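Long-range contacts in hypothetical protein MJ0764 (Methanocaldococcus jannaschii, PDB 2B8M), which is of unknown function but adopts the double-stranded beta-helix fold of the RmlC-like cupins, a family whose barrel often holds a metal or small-molecule site: residues E25-N30 with V99-P104; L34-Q39 with N90-E95; Y48-I53 with G73-V78; E57-L62 with L85-N90. One frame throughout, in Å; residues are numbered along the deposited sequence.

Contact 1: residues E25-N30 with V99-P104. With SO4 (sulfate ion), chain B; SO4 (sulfate ion), chain D.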
loop_
_atom_site.group_PDB
_atom_site.type_symbol
_atom_site.label_atom_id
_atom_site.label_comp_id
_atom_site.label_asym_id
_atom_site.label_seq_id
_atom_site.Cartn_x
_atom_site.Cartn_y
_atom_site.Cartn_z
ATOM N N GLU A 25 -6.397 14.492 2.175
ATOM C CA GLU A 25 -7.088 14.694 3.449
ATOM C C GLU A 25 -7.200 13.386 4.251
ATOM O O GLU A 25 -7.226 13.399 5.485
ATOM C CB GLU A 25 -8.489 15.280 3.211
ATOM C CG GLU A 25 -9.239 15.664 4.493
ATOM C CD GLU A 25 -10.598 16.263 4.235
ATOM O OE1 GLU A 25 -11.066 16.219 3.070
ATOM O OE2 GLU A 25 -11.205 16.789 5.203
ATOM N N HIS A 26 -7.222 12.258 3.552
ATOM C CA HIS A 26 -7.580 11.000 4.158
ATOM C C HIS A 26 -6.439 10.050 4.348
ATOM O O HIS A 26 -6.551 9.091 5.100
ATOM C CB HIS A 26 -8.612 10.310 3.260
ATOM C CG HIS A 26 -9.779 11.167 2.929
ATOM N ND1 HIS A 26 -10.630 11.655 3.894
ATOM C CD2 HIS A 26 -10.214 11.669 1.750
ATOM C CE1 HIS A 26 -11.557 12.401 3.318
ATOM N NE2 HIS A 26 -11.313 12.445 2.022
ATOM N N VAL A 27 -5.348 10.237 3.607
ATOM C CA VAL A 27 -4.305 9.203 3.599
ATOM C C VAL A 27 -2.989 9.758 3.057
ATOM O O VAL A 27 -2.969 10.683 2.262
ATOM C CB VAL A 27 -4.696 7.939 2.756
ATOM C CG1 VAL A 27 -4.506 8.190 1.257
ATOM C CG2 VAL A 27 -3.910 6.684 3.127
ATOM N N GLN A 28 -1.892 9.141 3.485
ATOM C CA GLN A 28 -0.585 9.338 2.890
ATOM C C GLN A 28 -0.018 7.988 2.457
ATOM O O GLN A 28 -0.132 6.977 3.162
ATOM C CB GLN A 28 0.388 10.036 3.825
ATOM C CG GLN A 28 -0.009 11.374 4.266
ATOM C CD GLN A 28 0.924 11.919 5.336
ATOM O OE1 GLN A 28 1.259 11.227 6.314
ATOM N NE2 GLN A 28 1.352 13.155 5.164
ATOM N N ILE A 29 0.555 7.965 1.258
ATOM C CA ILE A 29 1.209 6.771 0.755
ATOM C C ILE A 29 2.568 7.158 0.186
ATOM O O ILE A 29 2.673 7.949 -0.749
ATOM C CB ILE A 29 0.351 6.014 -0.308
ATOM C CG1 ILE A 29 -1.075 5.741 0.202
ATOM C CG2 ILE A 29 1.053 4.703 -0.711
ATOM C CD1 ILE A 29 -1.983 5.094 -0.787
ATOM N N ASN A 30 3.617 6.580 0.755
ATOM C CA ASN A 30 4.987 6.795 0.304
ATOM C C ASN A 30 5.585 5.495 -0.206
ATOM O O ASN A 30 5.158 4.407 0.189
ATOM C CB ASN A 30 5.821 7.398 1.449
ATOM C CG ASN A 30 5.196 8.618 2.020
ATOM O OD1 ASN A 30 4.551 9.393 1.295
ATOM N ND2 ASN A 30 5.364 8.829 3.316
ATOM N N VAL A 99 1.803 3.411 4.390
ATOM C CA VAL A 99 0.430 3.856 4.315
ATOM C C VAL A 99 0.107 4.469 5.664
ATOM O O VAL A 99 0.308 3.863 6.713
ATOM C CB VAL A 99 -0.532 2.688 4.027
ATOM C CG1 VAL A 99 -1.992 3.145 4.160
ATOM C CG2 VAL A 99 -0.229 2.052 2.690
ATOM N N LYS A 100 -0.375 5.701 5.651
ATOM C CA LYS A 100 -0.680 6.384 6.896
ATOM C C LYS A 100 -2.101 6.893 6.829
ATOM O O LYS A 100 -2.499 7.561 5.873
ATOM C CB LYS A 100 0.315 7.519 7.149
ATOM C CG LYS A 100 1.767 7.082 7.239
ATOM C CD LYS A 100 2.697 8.252 7.071
ATOM C CE LYS A 100 2.496 9.274 8.141
ATOM N NZ LYS A 100 3.400 10.443 7.974
ATOM N N ALA A 101 -2.881 6.559 7.853
ATOM C CA ALA A 101 -4.273 7.021 7.935
ATOM C C ALA A 101 -4.673 7.123 9.384
ATOM O O ALA A 101 -4.401 6.218 10.186
ATOM C CB ALA A 101 -5.212 6.092 7.203
ATOM N N PRO A 102 -5.329 8.224 9.731
ATOM C CA PRO A 102 -5.716 9.346 8.856
ATOM C C PRO A 102 -4.512 10.262 8.580
ATOM O O PRO A 102 -3.417 10.007 9.073
ATOM C CB PRO A 102 -6.720 10.094 9.721
ATOM C CG PRO A 102 -6.230 9.859 11.104
ATOM C CD PRO A 102 -5.736 8.459 11.120
ATOM N N HIS A 103 -4.716 11.341 7.842
ATOM C CA HIS A 103 -3.637 12.282 7.627
ATOM C C HIS A 103 -3.182 12.784 9.012
ATOM O O HIS A 103 -4.027 13.026 9.893
ATOM C CB HIS A 103 -4.109 13.480 6.790
ATOM C CG HIS A 103 -2.987 14.354 6.351
ATOM N ND1 HIS A 103 -2.440 15.312 7.175
ATOM C CD2 HIS A 103 -2.236 14.342 5.225
ATOM C CE1 HIS A 103 -1.438 15.898 6.541
ATOM N NE2 HIS A 103 -1.288 15.321 5.360
ATOM N N PRO A 104 -1.859 12.913 9.219
ATOM C CA PRO A 104 -1.323 13.399 10.492
ATOM C C PRO A 104 -2.018 14.658 11.037
ATOM O O PRO A 104 -2.176 14.814 12.247
ATOM C CB PRO A 104 0.140 13.650 10.158
ATOM C CG PRO A 104 0.479 12.601 9.133
ATOM C CD PRO A 104 -0.778 12.440 8.326
HETATM S S SO4 B . 4.704 13.588 7.129
HETATM O O1 SO4 B . 3.279 13.863 7.331
HETATM O O2 SO4 B . 4.955 13.315 5.710
HETATM O O3 SO4 B . 5.510 14.735 7.546
HETATM O O4 SO4 B . 5.099 12.430 7.920
HETATM S S SO4 D . -10.902 11.424 7.468
HETATM O O1 SO4 D . -11.804 10.608 8.290
HETATM O O2 SO4 D . -10.449 10.684 6.302
HETATM O O3 SO4 D . -11.572 12.636 6.971
HETATM O O4 SO4 D . -9.749 11.806 8.296
#

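Contact 2: residues L34-Q39 with N90-E95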
loop_
_atom_site.group_PDB
_atom_site.type_symbol
_atom_site.label_atom_id
_atom_site.label_comp_id
_atom_site.label_asym_id
_atom_site.label_seq_id
_atom_site.Cartn_x
_atom_site.Cartn_y
_atom_site.Cartn_z
ATOM N N LEU A 34 15.525 1.307 0.111
ATOM C CA LEU A 34 16.761 1.445 0.868
ATOM C C LEU A 34 17.689 0.372 0.438
ATOM O O LEU A 34 17.450 -0.823 0.690
ATOM C CB LEU A 34 16.501 1.309 2.384
ATOM C CG LEU A 34 15.581 2.355 3.009
ATOM C CD1 LEU A 34 15.445 2.038 4.477
ATOM C CD2 LEU A 34 16.138 3.765 2.806
ATOM N N PRO A 35 18.767 0.763 -0.238
ATOM C CA PRO A 35 19.870 -0.153 -0.425
ATOM C C PRO A 35 20.488 -0.626 0.899
ATOM O O PRO A 35 20.306 0.002 1.955
ATOM C CB PRO A 35 20.896 0.689 -1.201
ATOM C CG PRO A 35 20.081 1.734 -1.869
ATOM C CD PRO A 35 18.992 2.060 -0.896
ATOM N N ARG A 36 21.220 -1.733 0.840
ATOM C CA ARG A 36 21.906 -2.225 2.025
ATOM C C ARG A 36 22.740 -1.125 2.657
ATOM O O ARG A 36 23.520 -0.465 1.980
ATOM C CB ARG A 36 22.838 -3.408 1.725
ATOM C CG ARG A 36 23.206 -4.167 2.973
ATOM C CD ARG A 36 24.255 -5.237 2.701
ATOM N NE ARG A 36 23.743 -6.272 1.813
ATOM C CZ ARG A 36 23.234 -7.432 2.202
ATOM N NH1 ARG A 36 23.116 -7.744 3.473
ATOM N NH2 ARG A 36 22.825 -8.291 1.301
ATOM N N GLY A 37 22.601 -0.995 3.978
ATOM C CA GLY A 37 23.346 -0.058 4.794
ATOM C C GLY A 37 22.686 1.301 4.960
ATOM O O GLY A 37 23.284 2.201 5.561
ATOM N N GLU A 38 21.510 1.488 4.372
ATOM C CA GLU A 38 20.831 2.757 4.494
ATOM C C GLU A 38 19.767 2.636 5.542
ATOM O O GLU A 38 19.289 1.533 5.864
ATOM C CB GLU A 38 20.206 3.204 3.160
ATOM C CG GLU A 38 21.210 3.307 1.988
ATOM C CD GLU A 38 22.025 4.581 1.957
ATOM O OE1 GLU A 38 21.652 5.593 2.607
ATOM O OE2 GLU A 38 23.066 4.564 1.260
ATOM N N GLN A 39 19.318 3.793 6.033
ATOM C CA GLN A 39 18.219 3.817 6.970
ATOM C C GLN A 39 17.434 5.109 6.894
ATOM O O GLN A 39 17.929 6.103 6.388
ATOM C CB GLN A 39 18.721 3.610 8.379
ATOM C CG GLN A 39 19.639 4.678 8.926
ATOM C CD GLN A 39 20.363 4.174 10.140
ATOM O OE1 GLN A 39 21.129 3.228 10.033
ATOM N NE2 GLN A 39 20.096 4.758 11.311
ATOM N N ASN A 90 20.109 -6.302 6.219
ATOM C CA ASN A 90 20.242 -7.702 5.850
ATOM C C ASN A 90 19.866 -8.033 4.414
ATOM O O ASN A 90 19.831 -9.207 4.073
ATOM C CB ASN A 90 19.387 -8.559 6.802
ATOM C CG ASN A 90 19.874 -8.485 8.255
ATOM O OD1 ASN A 90 21.055 -8.364 8.515
ATOM N ND2 ASN A 90 18.935 -8.505 9.191
ATOM N N SER A 91 19.599 -7.039 3.561
ATOM C CA SER A 91 19.220 -7.315 2.179
ATOM C C SER A 91 19.869 -6.312 1.239
ATOM O O SER A 91 20.253 -5.218 1.664
ATOM C CB SER A 91 17.703 -7.300 1.987
ATOM O OG SER A 91 17.127 -6.016 2.205
ATOM N N ASP A 92 20.031 -6.713 -0.015
ATOM C CA ASP A 92 20.658 -5.854 -1.011
ATOM C C ASP A 92 19.794 -4.627 -1.222
ATOM O O ASP A 92 20.301 -3.502 -1.321
ATOM C CB ASP A 92 20.859 -6.601 -2.341
ATOM C CG ASP A 92 22.027 -7.579 -2.304
ATOM O OD1 ASP A 92 22.877 -7.482 -1.394
ATOM O OD2 ASP A 92 22.074 -8.467 -3.185
ATOM N N ILE A 93 18.492 -4.861 -1.304
ATOM C CA ILE A 93 17.526 -3.824 -1.580
ATOM C C ILE A 93 16.254 -4.086 -0.772
ATOM O O ILE A 93 15.622 -5.149 -0.902
ATOM C CB ILE A 93 17.125 -3.778 -3.083
ATOM C CG1 ILE A 93 18.299 -3.412 -3.995
ATOM C CG2 ILE A 93 15.971 -2.820 -3.306
ATOM C CD1 ILE A 93 18.727 -1.937 -3.909
ATOM N N LEU A 94 15.833 -3.091 0.011
ATOM C CA LEU A 94 14.589 -3.172 0.750
ATOM C C LEU A 94 13.680 -2.175 0.111
ATOM O O LEU A 94 14.071 -1.015 -0.031
ATOM C CB LEU A 94 14.769 -2.722 2.187
ATOM C CG LEU A 94 13.593 -2.387 3.127
ATOM C CD1 LEU A 94 12.644 -3.571 3.318
ATOM C CD2 LEU A 94 14.104 -1.990 4.439
ATOM N N GLU A 95 12.497 -2.636 -0.255
ATOM C CA GLU A 95 11.488 -1.825 -0.894
ATOM C C GLU A 95 10.162 -1.995 -0.158
ATOM O O GLU A 95 9.696 -3.118 0.035
ATOM C CB GLU A 95 11.346 -2.205 -2.376
ATOM C CG GLU A 95 10.461 -1.252 -3.110
ATOM C CD GLU A 95 10.339 -1.548 -4.585
ATOM O OE1 GLU A 95 10.973 -2.517 -5.041
ATOM O OE2 GLU A 95 9.594 -0.820 -5.287
HETATM O O HOH W 1 22.325 -10.527 4.326
#

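Contact 3: residues Y48-I53 with G73-V78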
loop_
_atom_site.group_PDB
_atom_site.type_symbol
_atom_site.label_atom_id
_atom_site.label_comp_id
_atom_site.label_asym_id
_atom_site.label_seq_id
_atom_site.Cartn_x
_atom_site.Cartn_y
_atom_site.Cartn_z
ATOM N N TYR A 48 -1.226 6.491 12.283
ATOM C CA TYR A 48 -1.237 5.045 12.300
ATOM C C TYR A 48 -0.607 4.551 10.998
ATOM O O TYR A 48 -0.981 4.979 9.893
ATOM C CB TYR A 48 -2.667 4.514 12.482
ATOM C CG TYR A 48 -3.246 4.910 13.779
ATOM C CD1 TYR A 48 -3.051 4.136 14.915
ATOM C CD2 TYR A 48 -3.939 6.110 13.897
ATOM C CE1 TYR A 48 -3.590 4.547 16.128
ATOM C CE2 TYR A 48 -4.445 6.520 15.084
ATOM C CZ TYR A 48 -4.267 5.729 16.210
ATOM O OH TYR A 48 -4.767 6.162 17.446
ATOM N N VAL A 49 0.370 3.653 11.129
ATOM C CA VAL A 49 1.269 3.281 10.006
ATOM C C VAL A 49 1.155 1.820 9.655
ATOM O O VAL A 49 1.121 0.963 10.534
ATOM C CB VAL A 49 2.746 3.579 10.352
ATOM C CG1 VAL A 49 3.737 3.095 9.243
ATOM C CG2 VAL A 49 2.927 5.050 10.651
ATOM N N HIS A 50 1.125 1.557 8.356
ATOM C CA HIS A 50 1.353 0.229 7.806
ATOM C C HIS A 50 2.435 0.241 6.744
ATOM O O HIS A 50 2.421 1.070 5.837
ATOM C CB HIS A 50 0.081 -0.400 7.232
ATOM C CG HIS A 50 -0.949 -0.718 8.251
ATOM N ND1 HIS A 50 -1.834 0.229 8.717
ATOM C CD2 HIS A 50 -1.214 -1.860 8.938
ATOM C CE1 HIS A 50 -2.634 -0.336 9.613
ATOM N NE2 HIS A 50 -2.247 -1.581 9.798
ATOM N N LEU A 51 3.365 -0.681 6.917
ATOM C CA LEU A 51 4.561 -0.819 6.117
ATOM C C LEU A 51 4.333 -2.056 5.256
ATOM O O LEU A 51 4.223 -3.155 5.766
ATOM C CB LEU A 51 5.798 -1.016 7.034
ATOM C CG LEU A 51 6.011 0.129 8.023
ATOM C CD1 LEU A 51 7.156 -0.221 8.961
ATOM C CD2 LEU A 51 6.268 1.420 7.281
ATOM N N ILE A 52 4.243 -1.873 3.941
ATOM C CA ILE A 52 3.983 -2.989 3.036
ATOM C C ILE A 52 5.293 -3.366 2.354
ATOM O O ILE A 52 5.790 -2.660 1.469
ATOM C CB ILE A 52 2.896 -2.621 1.977
ATOM C CG1 ILE A 52 1.579 -2.181 2.630
ATOM C CG2 ILE A 52 2.699 -3.814 1.064
ATOM C CD1 ILE A 52 0.599 -1.516 1.682
ATOM N N ILE A 53 5.866 -4.477 2.767
ATOM C CA ILE A 53 7.224 -4.814 2.309
ATOM C C ILE A 53 7.165 -5.659 1.057
ATOM O O ILE A 53 6.637 -6.780 1.089
ATOM C CB ILE A 53 7.990 -5.523 3.402
ATOM C CG1 ILE A 53 7.947 -4.677 4.684
ATOM C CG2 ILE A 53 9.440 -5.780 2.974
ATOM C CD1 ILE A 53 8.665 -5.264 5.797
ATOM N N GLY A 73 6.555 -9.785 1.719
ATOM C CA GLY A 73 5.370 -10.581 2.064
ATOM C C GLY A 73 4.763 -10.219 3.410
ATOM O O GLY A 73 3.784 -10.806 3.809
ATOM N N ASN A 74 5.359 -9.266 4.118
ATOM C CA ASN A 74 4.804 -8.769 5.393
ATOM C C ASN A 74 4.205 -7.391 5.248
ATOM O O ASN A 74 4.727 -6.551 4.508
ATOM C CB ASN A 74 5.880 -8.674 6.486
ATOM C CG ASN A 74 6.291 -10.012 7.063
ATOM O OD1 ASN A 74 7.488 -10.331 7.041
ATOM N ND2 ASN A 74 5.342 -10.790 7.606
ATOM N N ILE A 75 3.107 -7.161 5.961
ATOM C CA ILE A 75 2.614 -5.834 6.217
ATOM C C ILE A 75 2.718 -5.669 7.707
ATOM O O ILE A 75 2.221 -6.509 8.458
ATOM C CB ILE A 75 1.159 -5.661 5.774
ATOM C CG1 ILE A 75 1.016 -5.924 4.294
ATOM C CG2 ILE A 75 0.621 -4.289 6.211
ATOM C CD1 ILE A 75 -0.417 -5.843 3.830
ATOM N N VAL A 76 3.405 -4.615 8.117
ATOM C CA VAL A 76 3.656 -4.376 9.531
ATOM C C VAL A 76 2.952 -3.102 9.976
ATOM O O VAL A 76 3.193 -2.017 9.427
ATOM C CB VAL A 76 5.162 -4.275 9.843
ATOM C CG1 VAL A 76 5.368 -4.037 11.371
ATOM C CG2 VAL A 76 5.929 -5.479 9.370
ATOM N N TYR A 77 2.101 -3.231 10.988
ATOM C CA TYR A 77 1.407 -2.111 11.612
ATOM C C TYR A 77 2.255 -1.507 12.714
ATOM O O TYR A 77 2.730 -2.235 13.591
ATOM C CB TYR A 77 0.116 -2.591 12.254
ATOM C CG TYR A 77 -0.550 -1.598 13.176
ATOM C CD1 TYR A 77 -0.985 -0.366 12.715
ATOM C CD2 TYR A 77 -0.751 -1.910 14.513
ATOM C CE1 TYR A 77 -1.631 0.518 13.577
ATOM C CE2 TYR A 77 -1.392 -1.044 15.374
ATOM C CZ TYR A 77 -1.836 0.163 14.905
ATOM O OH TYR A 77 -2.447 1.013 15.803
ATOM N N VAL A 78 2.427 -0.192 12.680
ATOM C CA VAL A 78 3.056 0.540 13.800
ATOM C C VAL A 78 2.020 1.557 14.266
ATOM O O VAL A 78 1.552 2.356 13.485
ATOM C CB VAL A 78 4.351 1.304 13.423
ATOM C CG1 VAL A 78 4.927 1.992 14.651
ATOM C CG2 VAL A 78 5.361 0.375 12.798
#

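Contact 4: residues E57-L62 with L85-N90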
loop_
_atom_site.group_PDB
_atom_site.type_symbol
_atom_site.label_atom_id
_atom_site.label_comp_id
_atom_site.label_asym_id
_atom_site.label_seq_id
_atom_site.Cartn_x
_atom_site.Cartn_y
_atom_site.Cartn_z
ATOM N N GLU A 57 14.518 -7.177 3.212
ATOM C CA GLU A 57 14.310 -7.401 4.625
ATOM C C GLU A 57 14.517 -6.102 5.376
ATOM O O GLU A 57 15.531 -5.416 5.187
ATOM C CB GLU A 57 15.302 -8.447 5.121
ATOM C CG GLU A 57 15.180 -8.799 6.613
ATOM C CD GLU A 57 16.072 -9.971 6.989
ATOM O OE1 GLU A 57 16.249 -10.872 6.138
ATOM O OE2 GLU A 57 16.608 -9.983 8.113
HETATM N N MSE A 58 13.542 -5.780 6.229
HETATM C CA MSE A 58 13.562 -4.586 7.033
HETATM C C MSE A 58 13.944 -4.953 8.439
HETATM O O MSE A 58 13.470 -5.941 8.947
HETATM C CB MSE A 58 12.155 -3.982 7.075
HETATM C CG MSE A 58 12.032 -2.833 8.044
HETATM SE SE MSE A 58 10.191 -2.214 8.158
HETATM C CE MSE A 58 9.994 -1.568 6.236
ATOM N N THR A 59 14.779 -4.129 9.064
ATOM C CA THR A 59 15.051 -4.219 10.475
ATOM C C THR A 59 14.351 -3.020 11.101
ATOM O O THR A 59 14.679 -1.853 10.826
ATOM C CB THR A 59 16.570 -4.247 10.731
ATOM O OG1 THR A 59 17.122 -5.389 10.093
ATOM C CG2 THR A 59 16.879 -4.347 12.203
ATOM N N LEU A 60 13.367 -3.324 11.936
ATOM C CA LEU A 60 12.481 -2.340 12.541
ATOM C C LEU A 60 12.675 -2.346 14.056
ATOM O O LEU A 60 12.504 -3.351 14.712
ATOM C CB LEU A 60 11.033 -2.723 12.230
ATOM C CG LEU A 60 9.993 -1.764 12.793
ATOM C CD1 LEU A 60 10.107 -0.409 12.131
ATOM C CD2 LEU A 60 8.593 -2.341 12.603
ATOM N N THR A 61 13.118 -1.228 14.609
ATOM C CA THR A 61 13.259 -1.080 16.037
ATOM C C THR A 61 12.213 -0.097 16.522
ATOM O O THR A 61 12.187 1.060 16.094
ATOM C CB THR A 61 14.690 -0.615 16.451
ATOM O OG1 THR A 61 15.672 -1.453 15.804
ATOM C CG2 THR A 61 14.869 -0.758 17.920
ATOM N N LEU A 62 11.361 -0.573 17.433
ATOM C CA LEU A 62 10.318 0.211 18.005
ATOM C C LEU A 62 10.573 0.378 19.488
ATOM O O LEU A 62 10.857 -0.597 20.215
ATOM C CB LEU A 62 8.947 -0.430 17.802
ATOM C CG LEU A 62 8.484 -0.689 16.380
ATOM C CD1 LEU A 62 7.065 -1.221 16.439
ATOM C CD2 LEU A 62 8.546 0.558 15.520
ATOM N N LEU A 85 12.533 3.137 14.104
ATOM C CA LEU A 85 13.648 3.208 13.174
ATOM C C LEU A 85 13.573 2.056 12.175
ATOM O O LEU A 85 13.412 0.886 12.586
ATOM C CB LEU A 85 14.935 3.072 13.925
ATOM C CG LEU A 85 16.205 3.034 13.091
ATOM C CD1 LEU A 85 16.329 4.327 12.342
ATOM C CD2 LEU A 85 17.387 2.717 13.941
ATOM N N ILE A 86 13.684 2.414 10.892
ATOM C CA ILE A 86 13.735 1.471 9.801
ATOM C C ILE A 86 15.101 1.465 9.204
ATOM O O ILE A 86 15.575 2.488 8.702
ATOM C CB ILE A 86 12.716 1.836 8.697
ATOM C CG1 ILE A 86 11.279 1.677 9.217
ATOM C CG2 ILE A 86 12.880 0.987 7.457
ATOM C CD1 ILE A 86 10.246 2.269 8.259
ATOM N N GLN A 87 15.698 0.289 9.182
ATOM C CA GLN A 87 17.015 0.063 8.603
ATOM C C GLN A 87 16.987 -1.093 7.615
ATOM O O GLN A 87 16.192 -2.023 7.759
ATOM C CB GLN A 87 18.032 -0.288 9.684
ATOM C CG GLN A 87 18.199 0.697 10.811
ATOM C CD GLN A 87 19.111 0.117 11.842
ATOM O OE1 GLN A 87 20.296 0.495 11.954
ATOM N NE2 GLN A 87 18.593 -0.835 12.594
ATOM N N ASN A 88 17.815 -1.005 6.566
ATOM C CA ASN A 88 18.159 -2.161 5.790
ATOM C C ASN A 88 19.564 -2.615 6.065
ATOM O O ASN A 88 20.544 -2.070 5.549
ATOM C CB ASN A 88 17.970 -1.931 4.292
ATOM C CG ASN A 88 18.263 -3.186 3.461
ATOM O OD1 ASN A 88 18.358 -4.302 3.987
ATOM N ND2 ASN A 88 18.467 -2.996 2.182
ATOM N N ILE A 89 19.655 -3.637 6.891
ATOM C CA ILE A 89 20.928 -4.251 7.232
ATOM C C ILE A 89 21.164 -5.529 6.419
ATOM O O ILE A 89 22.286 -5.810 5.999
ATOM C CB ILE A 89 20.948 -4.589 8.716
ATOM C CG1 ILE A 89 20.740 -3.319 9.541
ATOM C CG2 ILE A 89 22.259 -5.269 9.105
ATOM C CD1 ILE A 89 20.678 -3.566 11.024
ATOM N N ASN A 90 20.109 -6.302 6.219
ATOM C CA ASN A 90 20.242 -7.702 5.850
ATOM C C ASN A 90 19.866 -8.033 4.414
ATOM O O ASN A 90 19.831 -9.207 4.073
ATOM C CB ASN A 90 19.387 -8.559 6.802
ATOM C CG ASN A 90 19.874 -8.485 8.255
ATOM O OD1 ASN A 90 21.055 -8.364 8.515
ATOM N ND2 ASN A 90 18.935 -8.505 9.191
HETATM O O HOH W 2 17.460 -5.492 7.144
HETATM O O HOH W 3 16.083 -0.725 13.116
#

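Contact 1: residues E25-N30 with V99-P104
Q28 and K100 form an antiparallel hydrogen-bonded pair, Q28 N giving its hydrogen to K100 O at 2.9 Å and K100 N returning one to Q28 O at 2.8 Å. On the same face their side chains converge: the extended chain of Q28 brings OE1 2.8 Å from K100 NZ, a weak bond, after K100 bends at its third torsion (chi3 61°). The ammonium is held more firmly by N46, and lies 2.6 Å from O4 of one sulfate ion. Q28 NE2 donates to O1 of that sulfate at 3.0 Å and also to N23, so amide and lysine together hold an ion probably from the crystallisation liquor. These are the start of strand 28-35 and the end of strand 93-100, with flanking loops, in the larger sheet of the cupin barrel. P104 brings its CD to 3.1 Å from Q28 OE1. Past the end of the pairing, V27 CG2 reaches V99 CG1 at 4.2 Å; I29 and V99 share the other face. V99 packs on V99 of the second subunit, V27 and I29 on its H50. H26 uses ND1 to bind O2 of another sulfate at 2.6 Å, close to the ring plane, while its imidazole stacks with Y48 of the second subunit.

Contact 2: residues L34-Q39 with N90-E95
The guanidinium of R36 lies against the backbone of the 90-95 segment, S91 C sitting 3.5 Å above one face and offset toward the rim. At its edge, in plane, are D92 OD1 and a water. R36 NH2 donates to D92 OD1 at 2.8 Å in a nearly straight salt bridge (172°), but the carboxylate stands 75° to the guanidinium and its oxygen is met from above its own plane. NH1 binds the water, which in turn donates to N90 O; NH1 also donates to I89 O. Both nitrogens are thus tied to residues 89-92, which should limit rotation of the flat group. The side chain gets there with CG anti to the backbone N (chi1 -162°) and a bend at chi3, passing S91 O, which lies 3.2 Å from R36 CB. R36 N adds a bond to D92 O, with the donor well above the carbonyl plane. Deeper in, L34 and L94 pair through two backbone bonds, L34 N reaching L94 O at 2.7 Å, and L34 CD1 meets L94 CD2 at 4.2 Å on their shared face. P35 and I93 pack on the other. P35 to E38 makes a type II turn, closed by E38 N bonding P35 O. The whole is a pair of antiparallel strand ends in a cupin barrel, where strand 28-35 turns out of the larger sheet beside the start of strand 93-100.

Contact 3: residues Y48-I53 with G73-V78
The imidazole of H50 and the phenol of Y77 cross obliquely, their planes 32° apart and their centroids 5.0 Å from each other. Y77 CD1 lies over one face of the imidazole, 3.4 Å from H50 NE2. Both side chains project from the same face of the sheet, but H50 has CG anti to its carbonyl carbon (chi1 -67°) whereas Y77 has CG anti to its backbone N (chi1 168°), which sends the phenol along the strand toward Y48. There the two tyrosines lie side by side and point the same way, Y77 OH meeting the edge of the Y48 ring 3.3 Å from CD1. Trimming Y77 to alanine would probably leave one face of the H50 imidazole and the edge of Y48 without their neighbour, and so leave both rings less firmly fixed. Further along this face I52 and I75 also run side by side, CG1 to CG1 at 4.1 Å. The face that carries V49, L51, V76 and V78 is aliphatic: V49 lies against V78 and L51 against V76, while L51 CD1 also reaches V78 CG2 at 4.3 Å. Six backbone hydrogen bonds join the segments, the longest G73 N to I53 O at 3.1 Å. On the face of the rings H50 and I52 pack against the second subunit. The pair forms the edge of the larger sheet of the cupin double-stranded beta-helix: L51, V76 and V78 turn to strand 57-62 of the smaller sheet, and N74, I75 and Y77 pair with a strand of the second subunit that extends the sheet.

Contact 4: residues E57-L62 with L85-N90
Strands 57-62 and 83-87 are antiparallel neighbours in the smaller sheet of the cupin barrel, and in these segments T59 pairs with Q87 and T61 with L85 through four backbone hydrogen bonds, all at 2.9 Å, such as T59 N to Q87 O. L60 and I86 face the other sheet, L60 CD1 lying 3.8 Å from I86 CG1. Beside them M58 CG (selenomethionine) lies 4.0 Å from I86 CG2, and the bend at chi3 (-64°) brings M58 CE to the same distance. On the opposite face a water bridges three groups: it donates to T59 O, accepts from Q87 NE2 at 2.6 Å and binds T61 OG1. A second water joins E57 O, T59 OG1 and N90 N; T59 OG1 is also hydrogen-bonded to N69. The extended chain of E57 carries OE2 to 3.0 Å from N90 ND2, which approaches from above the carboxylate plane, the amide turned 64° against it; OE1 makes a salt bridge with K71. Replacing E57 with alanine would probably leave the N90 amide without this acceptor and the K71 ammonium without its counter-charge. The pair belongs to the smaller sheet of the cupin double-stranded beta-helix, with M58, L60 and I86 turned to the interior.

Contacts 1 and 2 share strands 28-35 and 93-100 but join them at opposite ends, their centres 24 Å apart. Contact 3 adds the next two strands of the same sheet: V99 N lies 2.8 Å from H50 O, probably a hydrogen bond, between contacts 1 and 3, and L94 CD1 packs 3.9 Å from I53 CG2 between contacts 2 and 3. Contact 4 belongs to the facing sheet; L51 CD1 approaches M58 SE at 3.7 Å, closing the interior between contacts 3 and 4. Contacts 2 and 4 share N90, and L34 O is 2.8 Å from N88 ND2. Bound 1,2-ethanediol, probably from the crystallisation liquor, lies about 4 Å from the L51 and I86 side chains and may mark a pocket.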